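Local coordinates for protein putative metal-dependent hydrolase (Bacillus subtilis, PDB 6KNS) that binds two zinc ions and also calcium, and probably works as a metal-dependent hydrolase, possibly a nuclease that processes tRNA 3' ends, at residues 22-27 and 42-48; 60-66 and 94-99; 159-164 and 193-197; 182-188 and 221-227. All blocks are in the same frame, centred on the assembly; numbering follows the deposited sequence.

Contact 1 (22-27 and 42-48); sequences NEATSG and GSAVLSK
Thr25 OG1 is a polar atom gripped twice. The backbone N of Ser43 donates to it at 2.8 Å, and its own hydrogen bond with Asp69 O ties the contact to the zinc-binding loop. The torsion accounts for this reach: with chi1 at 72°, the hydroxyl sits between the backbone N and the carbonyl carbon, turned to the 42-48 segment. Gly42, lacking a side chain, admits OG1 to 3.5 Å from its CA. Around this point residues 24-26 and 42-44 run antiparallel, Thr25 N bonding to Ser43 O in the carbonyl plane (3.1 Å) and Gly42 N to Ser26 O (2.9 Å).

Farther along, Lys48 stays extended until a bend at chi4 delivers NZ to Asn22 O at 2.8 Å, from 39° above the carbonyl plane. Apolar groups fill the middle: Ala24 CB meets Ala44 CB at 4.1 Å and Val45 CG2 at 4.2 Å. Separately, Val45 CG2 makes a tight contact with Thr25 O at 3.1 Å. A type II turn from Gly42 to Val45 leads into the helix, with Ala44 at the N-cap.

The second subunit covers part of the turn, where Ser43 OG bonds to Asp73 of that subunit; Ser26 lies beside the zinc ligands His70 and His217. Strand 7-13 backs the contact through Ile12, which touches Val45 and Lys48, while Leu46 packs on Pro76 and Leu77 of helix 74-86.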
loop_
_atom_site.group_PDB
_atom_site.type_symbol
_atom_site.label_atom_id
_atom_site.label_comp_id
_atom_site.label_asym_id
_atom_site.label_seq_id
_atom_site.Cartn_x
_atom_site.Cartn_y
_atom_site.Cartn_z
ATOM N N ASN A 22 -1.490 5.708 -10.167
ATOM C CA ASN A 22 -1.915 6.838 -9.339
ATOM C C ASN A 22 -3.312 6.666 -8.721
ATOM O O ASN A 22 -3.909 7.633 -8.223
ATOM C CB ASN A 22 -1.801 8.145 -10.111
ATOM C CG ASN A 22 -0.354 8.441 -10.531
ATOM O OD1 ASN A 22 0.556 8.496 -9.697
ATOM N ND2 ASN A 22 -0.141 8.596 -11.821
ATOM N N GLU A 23 -3.794 5.425 -8.716
ATOM C CA GLU A 23 -5.063 5.114 -8.071
ATOM C C GLU A 23 -4.860 4.171 -6.893
ATOM O O GLU A 23 -3.726 4.016 -6.393
ATOM C CB GLU A 23 -6.046 4.520 -9.066
ATOM C CG GLU A 23 -6.279 5.430 -10.287
ATOM C CD GLU A 23 -6.891 6.802 -9.939
ATOM O OE1 GLU A 23 -7.533 6.966 -8.862
ATOM O OE2 GLU A 23 -6.689 7.731 -10.764
ATOM N N ALA A 24 -5.969 3.608 -6.414
ATOM C CA ALA A 24 -5.975 2.791 -5.204
ATOM C C ALA A 24 -6.881 1.579 -5.320
ATOM O O ALA A 24 -7.739 1.513 -6.218
ATOM C CB ALA A 24 -6.338 3.644 -3.958
ATOM N N THR A 25 -6.699 0.605 -4.425
ATOM C CA THR A 25 -7.638 -0.536 -4.345
ATOM C C THR A 25 -8.597 -0.273 -3.168
ATOM O O THR A 25 -8.616 0.845 -2.641
ATOM C CB THR A 25 -6.943 -1.890 -4.279
ATOM O OG1 THR A 25 -6.320 -2.090 -3.003
ATOM C CG2 THR A 25 -5.872 -2.021 -5.378
ATOM N N SER A 26 -9.434 -1.252 -2.809
ATOM C CA SER A 26 -10.554 -1.013 -1.926
ATOM C C SER A 26 -10.281 -0.256 -0.617
ATOM O O SER A 26 -9.482 -0.662 0.202
ATOM C CB SER A 26 -11.259 -2.314 -1.596
ATOM O OG SER A 26 -11.772 -2.929 -2.772
ATOM N N GLY A 27 -11.027 0.827 -0.448
ATOM C CA GLY A 27 -11.063 1.632 0.766
ATOM C C GLY A 27 -12.203 2.642 0.687
ATOM O O GLY A 27 -12.320 3.394 -0.302
ATOM N N GLY A 42 -6.893 -1.128 1.482
ATOM C CA GLY A 42 -6.075 -1.745 0.452
ATOM C C GLY A 42 -4.893 -0.901 0.011
ATOM O O GLY A 42 -4.424 -0.024 0.757
ATOM N N SER A 43 -4.415 -1.170 -1.208
ATOM C CA SER A 43 -3.158 -0.554 -1.732
ATOM C C SER A 43 -3.332 0.953 -2.006
ATOM O O SER A 43 -4.280 1.357 -2.673
ATOM C CB SER A 43 -2.732 -1.271 -3.016
ATOM O OG SER A 43 -1.417 -0.929 -3.419
ATOM N N ALA A 44 -2.411 1.770 -1.486
ATOM C CA ALA A 44 -2.440 3.218 -1.633
ATOM C C ALA A 44 -3.644 3.890 -0.954
ATOM O O ALA A 44 -3.868 5.099 -1.141
ATOM C CB ALA A 44 -2.339 3.662 -3.137
ATOM N N VAL A 45 -4.373 3.156 -0.119
ATOM C CA VAL A 45 -5.524 3.721 0.540
ATOM C C VAL A 45 -5.111 4.695 1.628
ATOM O O VAL A 45 -5.701 5.772 1.735
ATOM C CB VAL A 45 -6.468 2.628 1.045
ATOM C CG1 VAL A 45 -7.464 3.200 2.096
ATOM C CG2 VAL A 45 -7.162 2.034 -0.183
ATOM N N LEU A 46 -4.081 4.372 2.406
ATOM C CA LEU A 46 -3.644 5.331 3.427
ATOM C C LEU A 46 -3.178 6.630 2.836
ATOM O O LEU A 46 -3.552 7.723 3.324
ATOM C CB LEU A 46 -2.503 4.784 4.274
ATOM C CG LEU A 46 -2.778 3.972 5.511
ATOM C CD1 LEU A 46 -1.458 3.893 6.415
ATOM C CD2 LEU A 46 -3.975 4.558 6.277
ATOM N N SER A 47 -2.360 6.541 1.781
ATOM C CA SER A 47 -1.894 7.729 1.101
ATOM C C SER A 47 -3.050 8.659 0.692
ATOM O O SER A 47 -3.006 9.889 0.899
ATOM C CB SER A 47 -1.094 7.345 -0.125
ATOM O OG SER A 47 -0.567 8.477 -0.802
ATOM N N LYS A 48 -4.075 8.084 0.104
ATOM C CA LYS A 48 -5.221 8.861 -0.357
ATOM C C LYS A 48 -6.112 9.289 0.812
ATOM O O LYS A 48 -6.579 10.426 0.838
ATOM C CB LYS A 48 -6.005 8.083 -1.413
ATOM C CG LYS A 48 -5.166 7.901 -2.680
ATOM C CD LYS A 48 -5.994 7.823 -3.926
ATOM C CE LYS A 48 -5.123 7.551 -5.168
ATOM N NZ LYS A 48 -4.466 8.747 -5.714
#

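Contact 2 (60-66 and 94-99); sequences AVILSHY and LPIYGH. With ZN (zinc ion), chain H.
Leu94 opens the second strand with CD1 against Ala60 N and CD2 4.0 Å from Val61 CG2. Pro95 follows, its carbonyl O accepting Val61 N at 3.1 Å. Ile96 lies beside Val61, both side chains pointing the same way, and its CG2 branch, anti to the backbone N, also reaches Leu63 CD1 at 4.0 Å. Tyr97 joins the strands twice: its N donates to Val61 O at 2.9 Å and its O accepts Leu63 N at 3.0 Å. On the face it shares with Ile62, its CB packs on Ile62 CG1, while Ala60 CB sits at the ring edge. Gly98, with no side chain, lets Tyr66 OH come within 3.5 Å of its CA; the hydroxyl donates to His99 O at 2.7 Å in the carbonyl plane. The His99 ring receives Tyr66 CE2 over one face, the two planes meeting at 59°, and two waters bridge the segments here.

Helix 74-86 lies in the connection between these parallel strands, a beta-alpha-beta crossover. The chemistry passes from apolar strand packing to polar anchoring where the HxHxDH zinc motif begins: His65 ND1 donates to Ser64 OG, which fixes the ring's rotation and leaves NE2 to bind zinc at 2.3 Å.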
loop_
_atom_site.group_PDB
_atom_site.type_symbol
_atom_site.label_atom_id
_atom_site.label_comp_id
_atom_site.label_asym_id
_atom_site.label_seq_id
_atom_site.Cartn_x
_atom_site.Cartn_y
_atom_site.Cartn_z
ATOM N N ALA A 60 -12.200 4.058 13.625
ATOM C CA ALA A 60 -12.234 2.605 13.510
ATOM C C ALA A 60 -12.033 2.197 12.080
ATOM O O ALA A 60 -12.233 2.989 11.178
ATOM C CB ALA A 60 -13.572 2.049 14.057
ATOM N N VAL A 61 -11.586 0.966 11.907
ATOM C CA VAL A 61 -11.442 0.332 10.622
ATOM C C VAL A 61 -12.244 -0.969 10.685
ATOM O O VAL A 61 -12.316 -1.595 11.730
ATOM C CB VAL A 61 -9.982 0.003 10.332
ATOM C CG1 VAL A 61 -9.836 -0.742 8.989
ATOM C CG2 VAL A 61 -9.123 1.284 10.347
ATOM N N ILE A 62 -12.839 -1.363 9.560
ATOM C CA ILE A 62 -13.455 -2.690 9.429
ATOM C C ILE A 62 -13.075 -3.271 8.076
ATOM O O ILE A 62 -13.050 -2.536 7.067
ATOM C CB ILE A 62 -15.003 -2.663 9.620
ATOM C CG1 ILE A 62 -15.593 -4.068 9.504
ATOM C CG2 ILE A 62 -15.690 -1.805 8.570
ATOM C CD1 ILE A 62 -16.998 -4.149 10.154
ATOM N N LEU A 63 -12.763 -4.562 8.093
ATOM C CA LEU A 63 -12.225 -5.307 6.977
ATOM C C LEU A 63 -13.180 -6.416 6.515
ATOM O O LEU A 63 -13.589 -7.246 7.303
ATOM C CB LEU A 63 -10.922 -5.966 7.412
ATOM C CG LEU A 63 -9.855 -4.983 7.879
ATOM C CD1 LEU A 63 -8.607 -5.787 8.294
ATOM C CD2 LEU A 63 -9.508 -3.924 6.773
ATOM N N SER A 64 -13.571 -6.387 5.236
ATOM C CA SER A 64 -14.515 -7.375 4.710
ATOM C C SER A 64 -13.847 -8.763 4.616
ATOM O O SER A 64 -14.503 -9.783 4.843
ATOM C CB SER A 64 -14.988 -6.990 3.312
ATOM O OG SER A 64 -13.865 -6.816 2.447
ATOM N N HIS A 65 -12.569 -8.778 4.258
ATOM C CA HIS A 65 -11.815 -10.003 4.101
ATOM C C HIS A 65 -10.328 -9.707 3.969
ATOM O O HIS A 65 -9.932 -8.531 3.915
ATOM C CB HIS A 65 -12.328 -10.837 2.930
ATOM C CG HIS A 65 -12.076 -10.279 1.553
ATOM N ND1 HIS A 65 -12.602 -9.081 1.112
ATOM C CD2 HIS A 65 -11.453 -10.836 0.479
ATOM C CE1 HIS A 65 -12.284 -8.921 -0.166
ATOM N NE2 HIS A 65 -11.584 -9.967 -0.572
ATOM N N TYR A 66 -9.508 -10.751 3.932
ATOM C CA TYR A 66 -8.079 -10.565 4.055
ATOM C C TYR A 66 -7.260 -10.740 2.778
ATOM O O TYR A 66 -6.046 -10.928 2.833
ATOM C CB TYR A 66 -7.558 -11.504 5.141
ATOM C CG TYR A 66 -8.189 -11.265 6.532
ATOM C CD1 TYR A 66 -7.831 -10.159 7.274
ATOM C CD2 TYR A 66 -9.085 -12.140 7.081
ATOM C CE1 TYR A 66 -8.344 -9.924 8.520
ATOM C CE2 TYR A 66 -9.624 -11.913 8.382
ATOM C CZ TYR A 66 -9.256 -10.788 9.072
ATOM O OH TYR A 66 -9.700 -10.489 10.339
ATOM N N LEU A 94 -6.621 2.324 18.114
ATOM C CA LEU A 94 -7.573 2.313 17.013
ATOM C C LEU A 94 -8.095 0.877 16.919
ATOM O O LEU A 94 -7.294 -0.034 16.745
ATOM C CB LEU A 94 -6.877 2.690 15.730
ATOM C CG LEU A 94 -7.670 2.499 14.450
ATOM C CD1 LEU A 94 -8.858 3.507 14.416
ATOM C CD2 LEU A 94 -6.733 2.634 13.240
ATOM N N PRO A 95 -9.425 0.679 17.037
ATOM C CA PRO A 95 -9.973 -0.667 16.851
ATOM C C PRO A 95 -9.999 -1.023 15.346
ATOM O O PRO A 95 -10.392 -0.190 14.514
ATOM C CB PRO A 95 -11.389 -0.604 17.466
ATOM C CG PRO A 95 -11.757 0.919 17.515
ATOM C CD PRO A 95 -10.400 1.646 17.586
ATOM N N ILE A 96 -9.544 -2.231 15.023
ATOM C CA ILE A 96 -9.665 -2.782 13.686
ATOM C C ILE A 96 -10.509 -4.053 13.781
ATOM O O ILE A 96 -10.070 -5.044 14.361
ATOM C CB ILE A 96 -8.310 -3.108 13.052
ATOM C CG1 ILE A 96 -7.392 -1.887 13.058
ATOM C CG2 ILE A 96 -8.505 -3.581 11.577
ATOM C CD1 ILE A 96 -5.999 -2.165 12.529
ATOM N N TYR A 97 -11.734 -3.968 13.261
ATOM C CA TYR A 97 -12.712 -5.062 13.216
ATOM C C TYR A 97 -12.463 -5.964 11.998
ATOM O O TYR A 97 -12.282 -5.480 10.885
ATOM C CB TYR A 97 -14.152 -4.495 13.116
ATOM C CG TYR A 97 -14.570 -3.749 14.358
ATOM C CD1 TYR A 97 -15.079 -4.436 15.437
ATOM C CD2 TYR A 97 -14.367 -2.380 14.488
ATOM C CE1 TYR A 97 -15.436 -3.789 16.613
ATOM C CE2 TYR A 97 -14.721 -1.697 15.693
ATOM C CZ TYR A 97 -15.237 -2.433 16.731
ATOM O OH TYR A 97 -15.591 -1.878 17.901
ATOM N N GLY A 98 -12.497 -7.271 12.212
ATOM C CA GLY A 98 -12.330 -8.239 11.121
ATOM C C GLY A 98 -12.922 -9.567 11.516
ATOM O O GLY A 98 -13.239 -9.773 12.667
ATOM N N HIS A 99 -13.087 -10.491 10.573
ATOM C CA HIS A 99 -13.664 -11.788 10.951
ATOM C C HIS A 99 -12.535 -12.636 11.481
ATOM O O HIS A 99 -11.385 -12.354 11.199
ATOM C CB HIS A 99 -14.384 -12.457 9.765
ATOM C CG HIS A 99 -13.475 -13.001 8.718
ATOM N ND1 HIS A 99 -12.847 -14.213 8.859
ATOM C CD2 HIS A 99 -13.141 -12.538 7.485
ATOM C CE1 HIS A 99 -12.129 -14.455 7.773
ATOM N NE2 HIS A 99 -12.297 -13.458 6.922
HETATM ZN ZN ZN H . -11.192 -10.655 -2.691
HETATM O O HOH W 1 -11.984 -9.624 8.034
HETATM O O HOH W 2 -10.584 -13.479 4.329
#

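Contact 3 (159-164 and 193-197); sequences TADSSY and AGHMN. With ZN (zinc ion), chain H; ZN (zinc ion), chain G.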
loop_
_atom_site.group_PDB
_atom_site.type_symbol
_atom_site.label_atom_id
_atom_site.label_comp_id
_atom_site.label_asym_id
_atom_site.label_seq_id
_atom_site.Cartn_x
_atom_site.Cartn_y
_atom_site.Cartn_z
ATOM N N THR A 159 -21.169 -4.701 -0.908
ATOM C CA THR A 159 -21.125 -6.128 -1.199
ATOM C C THR A 159 -19.783 -6.768 -0.837
ATOM O O THR A 159 -19.669 -7.991 -0.851
ATOM C CB THR A 159 -21.331 -6.428 -2.715
ATOM O OG1 THR A 159 -20.238 -5.861 -3.462
ATOM C CG2 THR A 159 -22.647 -5.872 -3.231
ATOM N N ALA A 160 -18.751 -5.973 -0.554
ATOM C CA ALA A 160 -17.408 -6.500 -0.560
ATOM C C ALA A 160 -17.243 -7.283 -1.877
ATOM O O ALA A 160 -17.789 -6.876 -2.923
ATOM C CB ALA A 160 -17.134 -7.364 0.676
ATOM N N ASP A 161 -16.502 -8.383 -1.839
ATOM C CA ASP A 161 -16.277 -9.197 -3.022
ATOM C C ASP A 161 -17.168 -10.398 -3.003
ATOM O O ASP A 161 -17.218 -11.107 -2.001
ATOM C CB ASP A 161 -14.866 -9.735 -3.029
ATOM C CG ASP A 161 -13.824 -8.667 -3.295
ATOM O OD1 ASP A 161 -14.086 -7.437 -3.228
ATOM O OD2 ASP A 161 -12.736 -9.116 -3.610
ATOM N N SER A 162 -17.816 -10.683 -4.123
ATOM C CA SER A 162 -18.661 -11.882 -4.215
ATOM C C SER A 162 -19.023 -12.192 -5.656
ATOM O O SER A 162 -19.112 -11.286 -6.486
ATOM C CB SER A 162 -19.950 -11.640 -3.440
ATOM O OG SER A 162 -20.718 -12.824 -3.295
ATOM N N SER A 163 -19.235 -13.463 -5.959
ATOM C CA SER A 163 -20.045 -13.822 -7.125
ATOM C C SER A 163 -21.517 -13.744 -6.702
ATOM O O SER A 163 -21.846 -13.585 -5.512
ATOM C CB SER A 163 -19.716 -15.235 -7.650
ATOM O OG SER A 163 -19.981 -16.234 -6.677
ATOM N N TYR A 164 -22.401 -13.859 -7.678
ATOM C CA TYR A 164 -23.805 -13.506 -7.473
ATOM C C TYR A 164 -24.489 -14.479 -6.492
ATOM O O TYR A 164 -24.206 -15.670 -6.527
ATOM C CB TYR A 164 -24.582 -13.450 -8.825
ATOM C CG TYR A 164 -26.068 -13.267 -8.564
ATOM C CD1 TYR A 164 -26.594 -12.008 -8.280
ATOM C CD2 TYR A 164 -26.901 -14.354 -8.477
ATOM C CE1 TYR A 164 -27.932 -11.848 -7.974
ATOM C CE2 TYR A 164 -28.237 -14.210 -8.164
ATOM C CZ TYR A 164 -28.742 -12.959 -7.902
ATOM O OH TYR A 164 -30.072 -12.841 -7.599
ATOM N N ALA A 193 -13.920 -16.674 -10.409
ATOM C CA ALA A 193 -13.080 -15.764 -9.619
ATOM C C ALA A 193 -13.744 -15.226 -8.357
ATOM O O ALA A 193 -13.130 -14.447 -7.625
ATOM C CB ALA A 193 -12.600 -14.572 -10.502
ATOM N N GLY A 194 -14.996 -15.575 -8.101
ATOM C CA GLY A 194 -15.702 -15.012 -6.950
ATOM C C GLY A 194 -16.060 -13.535 -7.085
ATOM O O GLY A 194 -16.031 -12.772 -6.102
ATOM N N HIS A 195 -16.398 -13.145 -8.307
ATOM C CA HIS A 195 -16.781 -11.761 -8.616
ATOM C C HIS A 195 -18.087 -11.672 -9.400
ATOM O O HIS A 195 -18.619 -12.663 -9.890
ATOM C CB HIS A 195 -15.674 -11.049 -9.396
ATOM C CG HIS A 195 -14.415 -10.850 -8.622
ATOM N ND1 HIS A 195 -14.371 -10.182 -7.410
ATOM C CD2 HIS A 195 -13.138 -11.212 -8.900
ATOM C CE1 HIS A 195 -13.121 -10.144 -6.981
ATOM N NE2 HIS A 195 -12.361 -10.790 -7.849
ATOM N N MET A 196 -18.599 -10.457 -9.511
ATOM C CA MET A 196 -19.826 -10.193 -10.269
ATOM C C MET A 196 -19.588 -9.333 -11.507
ATOM O O MET A 196 -18.565 -8.667 -11.622
ATOM C CB MET A 196 -20.838 -9.497 -9.355
ATOM C CG MET A 196 -21.602 -10.499 -8.463
ATOM S SD MET A 196 -22.942 -9.737 -7.539
ATOM C CE MET A 196 -22.012 -8.742 -6.358
ATOM N N ASN A 197 -20.554 -9.361 -12.429
ATOM C CA ASN A 197 -20.563 -8.436 -13.542
ATOM C C ASN A 197 -21.649 -7.348 -13.387
ATOM O O ASN A 197 -22.411 -7.296 -12.413
ATOM C CB ASN A 197 -20.676 -9.172 -14.900
ATOM C CG ASN A 197 -22.039 -9.865 -15.122
ATOM O OD1 ASN A 197 -23.064 -9.537 -14.503
ATOM N ND2 ASN A 197 -22.043 -10.816 -16.032
HETATM ZN ZN ZN H . -11.192 -10.655 -2.691
HETATM ZN ZN ZN G . -11.004 -7.682 -3.761
HETATM O O HOH W 3 -21.106 -13.779 -10.514
#
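Met196 lies along the Ser162-Tyr164 backbone. Its CG, anti to the carbonyl carbon (chi1 -82°), comes within 3.3 Å of Ser162 O and 3.5 Å of Tyr164 N; a bend at chi3 turns CE back toward Thr159 CG2, and SD rests at the edge of the Tyr164 ring. Tyr164 leads away from the 193-197 segment, toward helix 198-208, its hydroxyl bonding to Asp166. His195 starts away from the 159-164 segment, yet chi1 of -66° swings its ring back, edge-on, to set CE1 3.5 Å from Asp161 OD2. Its ND1 is held by Glu181, which helps fix the ring.

The backbones approach without a direct hydrogen bond. Ser163 CA makes a C-H contact with His195 O at 3.3 Å, and a water accepts from Tyr164 N and donates to that same carbonyl. Ser162 OG folds onto Ser163 O at 2.6 Å.

Asp161 OD2 lies 2.4 Å from the zinc that His65 binds and 2.3 Å from the other zinc, whose site Asp69, His70 and His217 complete. Gly194 O takes a hydrogen bond from ND1 of the ligand His140. An aspartate bridging two zinc ions is characteristic of dinuclear members of the metallo-beta-lactamase superfamily such as RNase Z and glyoxalase II.

Contact 4 (182-188 and 221-227); sequences CNFYADQ and FGVHDNL
Tyr185 provides the polar bond across this contact, its OH donating to Phe221 O at 2.7 Å, in the carbonyl plane and on a lone pair. The edge of the His224 ring also approaches that hydroxyl, through CD2, while His224 NE2 is engaged by Pro219 O. Gly222 matters here too, since without a side chain it lets the phenol oxygen in close. A second polar bond works from within the 182-188 segment: Gln188 OE1 accepts Tyr185 N at 2.9 Å and 172°, holding the Gln188 side-chain amide in place.

Aromatic contacts come next. The Tyr185 ring turns its edge to the face of Phe221 in an offset edge-to-face pair, with centroids 5.4 Å apart and planes at 60°. Phe221 CG, set between its backbone N and carbonyl carbon (chi1 66°), places the ring where its CZ edge meets the Gln188 amide, the two planes perpendicular and NE2 at 3.5 Å.

Apolar packing covers one face of Tyr185. Leu227 CD2 sits over it, just 3.3 Å from CD2 of the ring, and also touches Cys182 SG at 3.9 Å.

One tyrosine thus combines three kinds of contact: its hydroxyl is satisfied by a backbone carbonyl and its ring meets Phe221 by an edge and Leu227 by a face, so that the tyrosine joins the loop after strand 177-181 to the start of helix 225-231.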
loop_
_atom_site.group_PDB
_atom_site.type_symbol
_atom_site.label_atom_id
_atom_site.label_comp_id
_atom_site.label_asym_id
_atom_site.label_seq_id
_atom_site.Cartn_x
_atom_site.Cartn_y
_atom_site.Cartn_z
ATOM N N CYS A 182 -17.925 -4.911 -9.145
ATOM C CA CYS A 182 -18.275 -5.116 -10.518
ATOM C C CYS A 182 -17.015 -5.351 -11.314
ATOM O O CYS A 182 -16.666 -4.564 -12.162
ATOM C CB CYS A 182 -19.020 -3.873 -10.997
ATOM S SG CYS A 182 -19.758 -4.006 -12.612
ATOM N N ASN A 183 -16.331 -6.444 -11.045
ATOM C CA ASN A 183 -15.017 -6.681 -11.616
ATOM C C ASN A 183 -15.079 -7.166 -13.073
ATOM O O ASN A 183 -14.056 -7.193 -13.724
ATOM C CB ASN A 183 -14.255 -7.706 -10.758
ATOM C CG ASN A 183 -12.740 -7.432 -10.714
ATOM O OD1 ASN A 183 -12.119 -7.066 -11.722
ATOM N ND2 ASN A 183 -12.166 -7.570 -9.564
ATOM N N PHE A 184 -16.268 -7.562 -13.559
ATOM C CA PHE A 184 -16.448 -8.122 -14.909
ATOM C C PHE A 184 -17.546 -7.442 -15.720
ATOM O O PHE A 184 -18.478 -6.896 -15.141
ATOM C CB PHE A 184 -16.749 -9.628 -14.814
ATOM C CG PHE A 184 -15.555 -10.450 -14.424
ATOM C CD1 PHE A 184 -14.790 -11.061 -15.370
ATOM C CD2 PHE A 184 -15.199 -10.594 -13.103
ATOM C CE1 PHE A 184 -13.657 -11.825 -15.000
ATOM C CE2 PHE A 184 -14.078 -11.331 -12.723
ATOM C CZ PHE A 184 -13.318 -11.954 -13.662
ATOM N N TYR A 185 -17.422 -7.483 -17.059
ATOM C CA TYR A 185 -18.381 -6.878 -17.991
ATOM C C TYR A 185 -19.537 -7.843 -18.237
ATOM O O TYR A 185 -19.460 -9.019 -17.888
ATOM C CB TYR A 185 -17.686 -6.485 -19.318
ATOM C CG TYR A 185 -16.694 -5.336 -19.123
ATOM C CD1 TYR A 185 -15.366 -5.567 -18.756
ATOM C CD2 TYR A 185 -17.116 -4.010 -19.212
ATOM C CE1 TYR A 185 -14.470 -4.500 -18.553
ATOM C CE2 TYR A 185 -16.245 -2.941 -19.008
ATOM C CZ TYR A 185 -14.924 -3.196 -18.655
ATOM O OH TYR A 185 -14.071 -2.150 -18.471
ATOM N N ALA A 186 -20.595 -7.340 -18.865
ATOM C CA ALA A 186 -21.872 -8.052 -19.009
ATOM C C ALA A 186 -21.726 -9.361 -19.737
ATOM O O ALA A 186 -22.451 -10.303 -19.450
ATOM C CB ALA A 186 -22.918 -7.158 -19.742
ATOM N N ASP A 187 -20.787 -9.432 -20.678
ATOM C CA ASP A 187 -20.598 -10.671 -21.456
ATOM C C ASP A 187 -19.808 -11.728 -20.723
ATOM O O ASP A 187 -19.688 -12.817 -21.237
ATOM C CB ASP A 187 -19.896 -10.401 -22.808
ATOM C CG ASP A 187 -18.476 -9.855 -22.647
ATOM O OD1 ASP A 187 -18.339 -8.704 -22.159
ATOM O OD2 ASP A 187 -17.495 -10.571 -23.017
ATOM N N GLN A 188 -19.241 -11.411 -19.560
ATOM C CA GLN A 188 -18.284 -12.281 -18.902
ATOM C C GLN A 188 -18.900 -12.886 -17.640
ATOM O O GLN A 188 -19.761 -12.259 -16.998
ATOM C CB GLN A 188 -17.040 -11.499 -18.452
ATOM C CG GLN A 188 -16.162 -10.852 -19.526
ATOM C CD GLN A 188 -15.047 -10.057 -18.877
ATOM O OE1 GLN A 188 -15.294 -9.021 -18.234
ATOM N NE2 GLN A 188 -13.813 -10.564 -18.982
ATOM N N PHE A 221 -9.122 -3.370 -17.753
ATOM C CA PHE A 221 -9.248 -3.378 -19.221
ATOM C C PHE A 221 -10.666 -2.932 -19.560
ATOM O O PHE A 221 -11.541 -2.918 -18.697
ATOM C CB PHE A 221 -8.990 -4.781 -19.797
ATOM C CG PHE A 221 -10.016 -5.780 -19.399
ATOM C CD1 PHE A 221 -9.969 -6.372 -18.144
ATOM C CD2 PHE A 221 -11.074 -6.095 -20.252
ATOM C CE1 PHE A 221 -10.970 -7.307 -17.737
ATOM C CE2 PHE A 221 -12.060 -7.009 -19.868
ATOM C CZ PHE A 221 -12.015 -7.613 -18.609
ATOM N N GLY A 222 -10.892 -2.579 -20.803
ATOM C CA GLY A 222 -12.244 -2.213 -21.256
ATOM C C GLY A 222 -12.610 -0.756 -21.025
ATOM O O GLY A 222 -11.786 0.052 -20.572
ATOM N N VAL A 223 -13.850 -0.430 -21.377
ATOM C CA VAL A 223 -14.388 0.903 -21.228
ATOM C C VAL A 223 -15.275 0.887 -20.008
ATOM O O VAL A 223 -16.395 0.368 -20.062
ATOM C CB VAL A 223 -15.196 1.280 -22.445
ATOM C CG1 VAL A 223 -15.731 2.746 -22.317
ATOM C CG2 VAL A 223 -14.329 1.069 -23.669
ATOM N N HIS A 224 -14.775 1.453 -18.916
ATOM C CA HIS A 224 -15.472 1.406 -17.633
ATOM C C HIS A 224 -16.896 1.955 -17.711
ATOM O O HIS A 224 -17.770 1.455 -17.030
ATOM C CB HIS A 224 -14.709 2.202 -16.559
ATOM C CG HIS A 224 -13.543 1.473 -15.967
ATOM N ND1 HIS A 224 -12.599 2.095 -15.176
ATOM C CD2 HIS A 224 -13.167 0.174 -16.052
ATOM C CE1 HIS A 224 -11.700 1.205 -14.791
ATOM N NE2 HIS A 224 -12.023 0.032 -15.305
ATOM N N ASP A 225 -17.112 2.994 -18.510
ATOM C CA ASP A 225 -18.466 3.527 -18.712
ATOM C C ASP A 225 -19.447 2.497 -19.270
ATOM O O ASP A 225 -20.659 2.619 -19.042
ATOM C CB ASP A 225 -18.442 4.774 -19.605
ATOM C CG ASP A 225 -18.072 6.055 -18.833
ATOM O OD1 ASP A 225 -17.668 5.962 -17.652
ATOM O OD2 ASP A 225 -18.217 7.156 -19.404
ATOM N N ASN A 226 -18.941 1.476 -19.965
ATOM C CA ASN A 226 -19.808 0.398 -20.409
ATOM C C ASN A 226 -20.402 -0.366 -19.256
ATOM O O ASN A 226 -21.485 -0.900 -19.417
ATOM C CB ASN A 226 -19.111 -0.585 -21.343
ATOM C CG ASN A 226 -18.918 -0.035 -22.739
ATOM O OD1 ASN A 226 -19.558 0.924 -23.130
ATOM N ND2 ASN A 226 -18.035 -0.652 -23.497
ATOM N N LEU A 227 -19.706 -0.444 -18.117
ATOM C CA LEU A 227 -20.253 -1.136 -16.936
ATOM C C LEU A 227 -21.516 -0.434 -16.454
ATOM O O LEU A 227 -22.482 -1.067 -16.115
ATOM C CB LEU A 227 -19.231 -1.198 -15.789
ATOM C CG LEU A 227 -17.917 -1.955 -16.070
ATOM C CD1 LEU A 227 -16.873 -1.683 -15.000
ATOM C CD2 LEU A 227 -18.223 -3.441 -16.206
#

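Contacts 1, 2 and 3 are buried, whereas contact 4 is only partly so and lies farthest from the chain centre. Contact 2 begins as regular parallel sheet and ends in loops; the other three join loops, and contacts 1 and 4 also involve helix starts. Contacts 2 and 3, from the fold's two halves, meet at one zinc ion through His65 and Asp161. Contacts 3 and 4 share the region between strand 177-181 and helix 198-208, touching through Asn197 and Gln188. The second subunit reaches contacts 1 and 4. Backbone bonds run through contact 2; contact 1 mixes them with side-chain bonds; close packing, C-H...O contacts and a water join contact 3, beside the zinc ions; aromatic packing marks contact 4.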